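Side-chain contacts in exported gluconolactonase (Xanthomonas campestris pv. campestris, PDB 3DR2), which catalyses hydrolysis of gluconolactone to gluconate, probably within secondary pathways of glucose metabolism, as a calcium-containing six-bladed beta-propeller of the SMP-30 family: residues Gly123-Lys128 with Ser179-Met184; His104-Ile109 with Gly116-Leu121; Pro274-Ala279 with Cys298-Pro303. All blocks are in the same frame, centred on the assembly; numbering follows the deposited sequence.

Interaction 1 of 3, residues Gly123-Lys128 with Ser179-Met184; sequences GRYAGK and SPLQRM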
loop_
_atom_site.group_PDB
_atom_site.type_symbol
_atom_site.label_atom_id
_atom_site.label_comp_id
_atom_site.label_asym_id
_atom_site.label_seq_id
_atom_site.Cartn_x
_atom_site.Cartn_y
_atom_site.Cartn_z
ATOM N N GLY A 123 -15.975 17.659 7.633
ATOM C CA GLY A 123 -16.180 16.319 7.112
ATOM C C GLY A 123 -17.602 16.035 6.680
ATOM O O GLY A 123 -17.949 14.893 6.368
ATOM N N ARG A 124 -18.429 17.072 6.651
ATOM C CA ARG A 124 -19.821 16.903 6.263
ATOM C C ARG A 124 -20.364 18.079 5.477
ATOM O O ARG A 124 -19.808 19.177 5.501
ATOM C CB ARG A 124 -20.698 16.715 7.507
ATOM C CG ARG A 124 -20.435 15.446 8.284
ATOM C CD ARG A 124 -21.226 15.400 9.597
ATOM N NE ARG A 124 -20.930 14.177 10.340
ATOM C CZ ARG A 124 -21.509 13.000 10.117
ATOM N NH1 ARG A 124 -22.437 12.879 9.175
ATOM N NH2 ARG A 124 -21.134 11.933 10.812
ATOM N N TYR A 125 -21.458 17.822 4.770
ATOM C CA TYR A 125 -22.152 18.844 4.011
ATOM C C TYR A 125 -23.625 18.619 4.325
ATOM O O TYR A 125 -24.144 17.521 4.129
ATOM C CB TYR A 125 -21.936 18.697 2.505
ATOM C CG TYR A 125 -22.633 19.802 1.748
ATOM C CD1 TYR A 125 -22.172 21.116 1.824
ATOM C CD2 TYR A 125 -23.805 19.555 1.032
ATOM C CE1 TYR A 125 -22.859 22.161 1.219
ATOM C CE2 TYR A 125 -24.505 20.600 0.417
ATOM C CZ TYR A 125 -24.026 21.896 0.520
ATOM O OH TYR A 125 -24.721 22.935 -0.052
ATOM N N ALA A 126 -24.294 19.652 4.825
ATOM C CA ALA A 126 -25.703 19.522 5.160
ATOM C C ALA A 126 -25.901 18.314 6.078
ATOM O O ALA A 126 -26.859 17.553 5.928
ATOM C CB ALA A 126 -26.519 19.361 3.893
ATOM N N GLY A 127 -24.974 18.139 7.017
ATOM C CA GLY A 127 -25.054 17.042 7.964
ATOM C C GLY A 127 -24.683 15.653 7.469
ATOM O O GLY A 127 -24.636 14.711 8.261
ATOM N N LYS A 128 -24.423 15.516 6.172
ATOM C CA LYS A 128 -24.062 14.220 5.599
ATOM C C LYS A 128 -22.565 14.160 5.303
ATOM O O LYS A 128 -21.977 15.149 4.882
ATOM C CB LYS A 128 -24.836 13.984 4.299
ATOM C CG LYS A 128 -26.355 13.967 4.443
ATOM C CD LYS A 128 -27.019 13.789 3.081
ATOM C CE LYS A 128 -28.533 13.849 3.188
ATOM N NZ LYS A 128 -29.202 13.639 1.875
ATOM N N SER A 179 -17.177 29.570 8.375
ATOM C CA SER A 179 -17.604 28.800 7.213
ATOM C C SER A 179 -19.065 29.187 6.905
ATOM O O SER A 179 -19.403 30.367 6.960
ATOM C CB SER A 179 -17.429 27.308 7.520
ATOM O OG SER A 179 -16.060 26.997 7.761
ATOM N N PRO A 180 -19.947 28.233 6.558
ATOM C CA PRO A 180 -19.875 26.780 6.377
ATOM C C PRO A 180 -19.440 26.425 4.961
ATOM O O PRO A 180 -19.157 27.310 4.146
ATOM C CB PRO A 180 -21.305 26.318 6.665
ATOM C CG PRO A 180 -21.877 27.431 7.505
ATOM C CD PRO A 180 -21.349 28.629 6.775
ATOM N N LEU A 181 -19.396 25.127 4.681
ATOM C CA LEU A 181 -19.018 24.637 3.365
ATOM C C LEU A 181 -19.960 25.205 2.316
ATOM O O LEU A 181 -21.158 25.343 2.558
ATOM C CB LEU A 181 -19.097 23.110 3.314
ATOM C CG LEU A 181 -17.811 22.301 3.460
ATOM C CD1 LEU A 181 -18.119 20.831 3.260
ATOM C CD2 LEU A 181 -16.791 22.773 2.433
ATOM N N GLN A 182 -19.412 25.524 1.151
ATOM C CA GLN A 182 -20.195 26.062 0.049
ATOM C C GLN A 182 -20.117 25.119 -1.142
ATOM O O GLN A 182 -19.031 24.852 -1.662
ATOM C CB GLN A 182 -19.651 27.422 -0.377
ATOM C CG GLN A 182 -19.719 28.502 0.679
ATOM C CD GLN A 182 -18.727 29.612 0.404
ATOM O OE1 GLN A 182 -17.520 29.423 0.543
ATOM N NE2 GLN A 182 -19.226 30.769 -0.000
ATOM N N ARG A 183 -21.269 24.608 -1.557
ATOM C CA ARG A 183 -21.360 23.720 -2.711
ATOM C C ARG A 183 -21.304 24.662 -3.909
ATOM O O ARG A 183 -22.261 25.389 -4.186
ATOM C CB ARG A 183 -22.686 22.970 -2.654
ATOM C CG ARG A 183 -22.991 22.050 -3.818
ATOM C CD ARG A 183 -24.337 21.400 -3.569
ATOM N NE ARG A 183 -24.842 20.642 -4.704
ATOM C CZ ARG A 183 -25.997 19.984 -4.688
ATOM N NH1 ARG A 183 -26.745 19.999 -3.594
ATOM N NH2 ARG A 183 -26.410 19.322 -5.763
ATOM N N MET A 184 -20.181 24.645 -4.620
ATOM C CA MET A 184 -19.978 25.551 -5.744
ATOM C C MET A 184 -20.350 25.022 -7.123
ATOM O O MET A 184 -20.663 25.801 -8.031
ATOM C CB MET A 184 -18.524 26.020 -5.745
ATOM C CG MET A 184 -18.017 26.434 -4.371
ATOM S SD MET A 184 -19.015 27.736 -3.593
ATOM C CE MET A 184 -19.059 28.887 -4.935
HETATM O O HOH W 1 -23.578 25.469 -0.554
HETATM O O HOH W 2 -27.293 21.876 -1.102
#

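Interaction 2 of 3, residues His104-Ile109 with Gly116-Leu121; sequences HGRRAI and GQAHLL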
loop_
_atom_site.group_PDB
_atom_site.type_symbol
_atom_site.label_atom_id
_atom_site.label_comp_id
_atom_site.label_asym_id
_atom_site.label_seq_id
_atom_site.Cartn_x
_atom_site.Cartn_y
_atom_site.Cartn_z
ATOM N N HIS A 104 -9.286 10.393 2.260
ATOM C CA HIS A 104 -10.304 9.465 1.766
ATOM C C HIS A 104 -10.949 8.717 2.922
ATOM O O HIS A 104 -12.159 8.504 2.935
ATOM C CB HIS A 104 -9.696 8.413 0.828
ATOM C CG HIS A 104 -9.426 8.888 -0.566
ATOM N ND1 HIS A 104 -9.064 8.021 -1.575
ATOM C CD2 HIS A 104 -9.450 10.123 -1.122
ATOM C CE1 HIS A 104 -8.876 8.701 -2.692
ATOM N NE2 HIS A 104 -9.102 9.979 -2.444
ATOM N N GLY A 105 -10.122 8.305 3.879
ATOM C CA GLY A 105 -10.604 7.555 5.023
ATOM C C GLY A 105 -11.560 8.300 5.930
ATOM O O GLY A 105 -12.678 7.834 6.179
ATOM N N ARG A 106 -11.128 9.446 6.444
ATOM C CA ARG A 106 -11.991 10.225 7.321
ATOM C C ARG A 106 -13.027 11.000 6.511
ATOM O O ARG A 106 -13.928 11.625 7.079
ATOM C CB ARG A 106 -11.155 11.174 8.198
ATOM C CG ARG A 106 -10.440 10.443 9.337
ATOM C CD ARG A 106 -9.969 11.377 10.441
ATOM N NE ARG A 106 -8.748 12.093 10.088
ATOM C CZ ARG A 106 -8.088 12.895 10.919
ATOM N NH1 ARG A 106 -6.981 13.502 10.516
ATOM N NH2 ARG A 106 -8.538 13.095 12.153
ATOM N N ARG A 107 -12.897 10.933 5.186
ATOM C CA ARG A 107 -13.807 11.608 4.257
ATOM C C ARG A 107 -13.948 13.067 4.671
ATOM O O ARG A 107 -15.046 13.562 4.930
ATOM C CB ARG A 107 -15.164 10.884 4.256
ATOM C CG ARG A 107 -15.043 9.443 3.762
ATOM C CD ARG A 107 -16.263 8.579 4.053
ATOM N NE ARG A 107 -17.470 9.035 3.364
ATOM C CZ ARG A 107 -18.638 8.401 3.407
ATOM N NH1 ARG A 107 -18.762 7.278 4.103
ATOM N NH2 ARG A 107 -19.688 8.896 2.767
ATOM N N ALA A 108 -12.819 13.764 4.707
ATOM C CA ALA A 108 -12.826 15.147 5.142
ATOM C C ALA A 108 -11.574 15.910 4.775
ATOM O O ALA A 108 -10.645 15.365 4.179
ATOM C CB ALA A 108 -13.006 15.186 6.652
ATOM N N ILE A 109 -11.585 17.190 5.135
ATOM C CA ILE A 109 -10.452 18.083 4.940
ATOM C C ILE A 109 -9.869 18.260 6.338
ATOM O O ILE A 109 -10.600 18.590 7.279
ATOM C CB ILE A 109 -10.890 19.470 4.429
ATOM C CG1 ILE A 109 -11.590 19.338 3.076
ATOM C CG2 ILE A 109 -9.677 20.389 4.322
ATOM C CD1 ILE A 109 -10.715 18.747 1.974
ATOM N N GLY A 116 2.572 17.387 14.109
ATOM C CA GLY A 116 2.507 16.307 13.143
ATOM C C GLY A 116 1.185 15.565 13.229
ATOM O O GLY A 116 1.088 14.397 12.848
ATOM N N GLN A 117 0.165 16.249 13.738
ATOM C CA GLN A 117 -1.172 15.681 13.892
ATOM C C GLN A 117 -2.155 16.421 12.994
ATOM O O GLN A 117 -2.187 17.648 12.989
ATOM C CB GLN A 117 -1.627 15.816 15.343
ATOM C CG GLN A 117 -0.876 14.936 16.327
ATOM C CD GLN A 117 -1.558 13.599 16.537
ATOM O OE1 GLN A 117 -1.598 12.755 15.638
ATOM N NE2 GLN A 117 -2.109 13.403 17.732
ATOM N N ALA A 118 -2.959 15.674 12.244
ATOM C CA ALA A 118 -3.940 16.283 11.350
ATOM C C ALA A 118 -5.297 16.387 12.025
ATOM O O ALA A 118 -5.926 15.371 12.331
ATOM C CB ALA A 118 -4.057 15.471 10.060
ATOM N N HIS A 119 -5.747 17.620 12.249
ATOM C CA HIS A 119 -7.030 17.871 12.898
ATOM C C HIS A 119 -8.142 18.154 11.888
ATOM O O HIS A 119 -7.918 18.776 10.852
ATOM C CB HIS A 119 -6.886 19.049 13.859
ATOM C CG HIS A 119 -5.825 18.843 14.895
ATOM N ND1 HIS A 119 -5.943 17.915 15.909
ATOM C CD2 HIS A 119 -4.610 19.419 15.055
ATOM C CE1 HIS A 119 -4.846 17.928 16.646
ATOM N NE2 HIS A 119 -4.021 18.833 16.149
ATOM N N LEU A 120 -9.345 17.695 12.207
ATOM C CA LEU A 120 -10.507 17.875 11.336
ATOM C C LEU A 120 -10.943 19.324 11.115
ATOM O O LEU A 120 -11.104 20.084 12.065
ATOM C CB LEU A 120 -11.693 17.086 11.905
ATOM C CG LEU A 120 -13.068 17.258 11.243
ATOM C CD1 LEU A 120 -13.084 16.614 9.862
ATOM C CD2 LEU A 120 -14.124 16.613 12.127
ATOM N N LEU A 121 -11.129 19.699 9.852
ATOM C CA LEU A 121 -11.602 21.037 9.516
ATOM C C LEU A 121 -13.079 20.924 9.151
ATOM O O LEU A 121 -13.914 21.665 9.668
ATOM C CB LEU A 121 -10.828 21.635 8.336
ATOM C CG LEU A 121 -9.401 22.152 8.556
ATOM C CD1 LEU A 121 -8.988 23.008 7.354
ATOM C CD2 LEU A 121 -9.333 22.989 9.826
HETATM O O HOH W 3 -6.746 13.681 14.830
#

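Interaction 3 of 3, residues Pro274-Ala279 with Cys298-Pro303; sequences PTPGTA and CLWMLP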
loop_
_atom_site.group_PDB
_atom_site.type_symbol
_atom_site.label_atom_id
_atom_site.label_comp_id
_atom_site.label_asym_id
_atom_site.label_seq_id
_atom_site.Cartn_x
_atom_site.Cartn_y
_atom_site.Cartn_z
ATOM N N PRO A 274 7.460 13.570 -21.060
ATOM C CA PRO A 274 7.306 12.146 -20.759
ATOM C C PRO A 274 7.769 11.772 -19.360
ATOM O O PRO A 274 8.714 12.356 -18.829
ATOM C CB PRO A 274 8.160 11.471 -21.832
ATOM C CG PRO A 274 8.086 12.429 -22.975
ATOM C CD PRO A 274 8.253 13.760 -22.287
ATOM N N THR A 275 7.084 10.798 -18.770
ATOM C CA THR A 275 7.432 10.287 -17.452
ATOM C C THR A 275 7.420 8.764 -17.591
ATOM O O THR A 275 6.619 8.214 -18.346
ATOM C CB THR A 275 6.421 10.729 -16.386
ATOM O OG1 THR A 275 6.810 10.192 -15.121
ATOM C CG2 THR A 275 5.040 10.241 -16.728
ATOM N N PRO A 276 8.306 8.063 -16.864
ATOM C CA PRO A 276 8.383 6.596 -16.936
ATOM C C PRO A 276 7.125 5.776 -16.650
ATOM O O PRO A 276 7.024 4.629 -17.081
ATOM C CB PRO A 276 9.552 6.255 -16.000
ATOM C CG PRO A 276 9.680 7.445 -15.107
ATOM C CD PRO A 276 9.354 8.613 -15.989
ATOM N N GLY A 277 6.171 6.359 -15.934
ATOM C CA GLY A 277 4.930 5.665 -15.634
ATOM C C GLY A 277 3.807 6.684 -15.626
ATOM O O GLY A 277 4.050 7.863 -15.845
ATOM N N THR A 278 2.577 6.247 -15.387
ATOM C CA THR A 278 1.460 7.181 -15.354
ATOM C C THR A 278 1.755 8.262 -14.318
ATOM O O THR A 278 2.339 7.976 -13.275
ATOM C CB THR A 278 0.150 6.465 -14.968
ATOM O OG1 THR A 278 -0.178 5.501 -15.977
ATOM C CG2 THR A 278 -0.994 7.468 -14.832
ATOM N N ALA A 279 1.383 9.500 -14.619
ATOM C CA ALA A 279 1.594 10.599 -13.686
ATOM C C ALA A 279 0.249 10.937 -13.054
ATOM O O ALA A 279 -0.760 11.036 -13.749
ATOM C CB ALA A 279 2.158 11.816 -14.406
ATOM N N CYS A 298 6.683 6.573 -7.583
ATOM C CA CYS A 298 7.598 7.700 -7.707
ATOM C C CYS A 298 7.226 9.152 -7.481
ATOM O O CYS A 298 6.073 9.567 -7.587
ATOM C CB CYS A 298 8.238 7.662 -9.095
ATOM S SG CYS A 298 8.834 6.057 -9.629
ATOM N N LEU A 299 8.279 9.921 -7.218
ATOM C CA LEU A 299 8.218 11.368 -7.082
ATOM C C LEU A 299 9.343 11.771 -8.044
ATOM O O LEU A 299 10.512 11.454 -7.806
ATOM C CB LEU A 299 8.563 11.827 -5.664
ATOM C CG LEU A 299 8.105 13.222 -5.208
ATOM C CD1 LEU A 299 9.266 13.920 -4.530
ATOM C CD2 LEU A 299 7.580 14.064 -6.361
ATOM N N TRP A 300 8.987 12.418 -9.146
ATOM C CA TRP A 300 9.985 12.848 -10.123
ATOM C C TRP A 300 10.140 14.362 -10.047
ATOM O O TRP A 300 9.300 15.055 -9.475
ATOM C CB TRP A 300 9.549 12.468 -11.537
ATOM C CG TRP A 300 9.318 11.000 -11.757
ATOM C CD1 TRP A 300 10.254 10.003 -11.737
ATOM C CD2 TRP A 300 8.070 10.373 -12.083
ATOM N NE1 TRP A 300 9.667 8.794 -12.038
ATOM C CE2 TRP A 300 8.328 8.993 -12.253
ATOM C CE3 TRP A 300 6.761 10.845 -12.251
ATOM C CZ2 TRP A 300 7.322 8.079 -12.585
ATOM C CZ3 TRP A 300 5.759 9.934 -12.582
ATOM C CH2 TRP A 300 6.050 8.566 -12.745
ATOM N N MET A 301 11.216 14.883 -10.629
ATOM C CA MET A 301 11.423 16.325 -10.622
ATOM C C MET A 301 12.137 16.787 -11.883
ATOM O O MET A 301 13.045 16.119 -12.372
ATOM C CB MET A 301 12.225 16.760 -9.387
ATOM C CG MET A 301 12.353 18.281 -9.229
ATOM S SD MET A 301 13.875 19.011 -9.957
ATOM C CE MET A 301 15.062 18.499 -8.716
ATOM N N LEU A 302 11.702 17.928 -12.406
ATOM C CA LEU A 302 12.289 18.509 -13.608
ATOM C C LEU A 302 12.848 19.880 -13.240
ATOM O O LEU A 302 12.097 20.834 -13.022
ATOM C CB LEU A 302 11.227 18.660 -14.702
ATOM C CG LEU A 302 11.753 19.044 -16.088
ATOM C CD1 LEU A 302 12.621 17.920 -16.625
ATOM C CD2 LEU A 302 10.590 19.308 -17.036
ATOM N N PRO A 303 14.182 19.998 -13.173
ATOM C CA PRO A 303 14.824 21.266 -12.825
ATOM C C PRO A 303 14.978 22.178 -14.035
ATOM O O PRO A 303 15.681 21.852 -14.987
ATOM C CB PRO A 303 16.159 20.811 -12.258
ATOM C CG PRO A 303 16.503 19.670 -13.162
ATOM C CD PRO A 303 15.184 18.925 -13.336
#

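Interaction 1 of 3, residues Gly123-Lys128 with Ser179-Met184
Tyr125 and Arg183 cross at about a right angle, with the phenol end of the tyrosine set against the base of the arginine chain. The closest approach is from Tyr125 OH to Arg183 CB, 3.3 Å, and Arg183 CD lies 3.9 Å from the same OH, so the aliphatic part of the arginine does the touching. With CG opposite its backbone N (chi1 177°) and the chain extended on to NE, Arg183 carries its guanidinium past the ring; the two planes stand 85° apart, so the guanidinium does not lie flat on the ring. The group turns instead to Asp186, with which it forms a salt bridge. Leu181 comes to the CD1-CE1 edge of the ring: its CB lies 4.0 Å from Tyr125 CD1, while its carbonyl O sits near the ring plane, 3.8 Å from Tyr125 CE1. Leu181 CD1 reaches back to Arg124 O at 3.3 Å. After Tyr125 the chain reverses in a type I' turn, Tyr125 to Lys128, and the ring also meets that of Tyr172. No direct hydrogen bond spans the segments. Two waters in the ring plane bridge them: one lies 2.8 Å from Tyr125 OH and accepts from the backbone N of Arg183, the other joins the same OH to Arg183 NH1. Tyr125, ending strand 122-125, thus packs on Leu181 and on Arg183 of strand 182-187, and at this surface site the polar link runs through water.

Interaction 2 of 3, residues His104-Ile109 with Gly116-Leu121
The guanidinium of Arg106 presents its edge to the carbonyl O of Ala118, which lies only 6° out of the guanidinium plane. NH1 donates to that O at 2.8 Å, nearly straight at 168°, yet it approaches from above the carbonyl plane and not along a lone pair. A water accepts from Arg106 NH2 and donates to the same Ala118 O at 3.1 Å, giving the carbonyl a second donor. A bend at chi3 (-78°) swings the guanidinium toward the Ala118 carbonyl, and NE forms a salt bridge with Glu103, which helps hold the group in place. Apolar contacts follow along the strand: Ala108 CB meets Leu120 CD1 at 3.5 Å, and Ile109 CG2 lies 4.1 Å from Leu121 CD1. Between them, Leu121 N donates to Ile109 O at 2.9 Å. The contact belongs to the hairpin of strands 108-112 and 118-120, the latter being the outermost strand of a four-stranded antiparallel sheet, a propeller blade. Arg107 and Ala108 form a G1 beta bulge facing Glu103 on strand 99-103, and at Leu121 the chain turns a corner, while Ile109 and Leu121 touch strand 144-147 of another sheet.

Interaction 3 of 3, residues Pro274-Ala279 with Cys298-Pro303
CH-pi contact is clearest for Pro276, which lies over one face of the Trp300 indole: its CD stands 4.2 Å from the centroid of the Trp300 five-membered ring, 27° off the normal. Thr275 is on the same face, its CB 4.2 Å from the centroid of the six-membered ring, but the placement of this side chain is doubtful, since OG1 and CG2 both come too close to neighbours; OG1, as modelled, is buried without a partner. Apolar packing extends the proline contact: Pro276 CG lies 3.5 Å from Trp300 CZ2, and Ala279 CB is more distant, 4.5 Å from Trp300 CZ3. On the opposite face Cys298 CB, of the same strand, lies 3.3 Å above the ring plane, offset toward the rim. Trp300 chi1 of -59° places CG opposite the carbonyl carbon and directs the ring at the loop. Polar atoms play a lesser part: Thr278 O lies at the ring edge, 3.8 Å from Trp300 CH2. The loop links strand 269-274 to strand 281-284, which shares a sheet with 298-303. No hydrogen bond crosses the contact; between Pro276 and the indole, the association is dispersive and largely apolar.

Overall arrangement
Interactions 1 and 2 are adjacent, their centres 15 Å apart, and touch where Gly123 CA packs on Ala108 CB at 3.4 Å; strand 122-125 follows strand 118-120 after the corner at Leu121. Interaction 3 lies on the opposite side of the chain's centre, 35 Å and 28 Å from them, centre to centre. Interaction 2 works within one blade and adds a water bridge to its direct bonds, whereas in interaction 1, at the surface, waters supply all the hydrogen-bonded links across. Interaction 3, partly buried like interaction 2, relies on an indole face. Interaction 1 sets the hairpin 122-125/128-129 against the start of strand 182-187; interaction 3 sets the loop after strand 269-274 against strand 298-303.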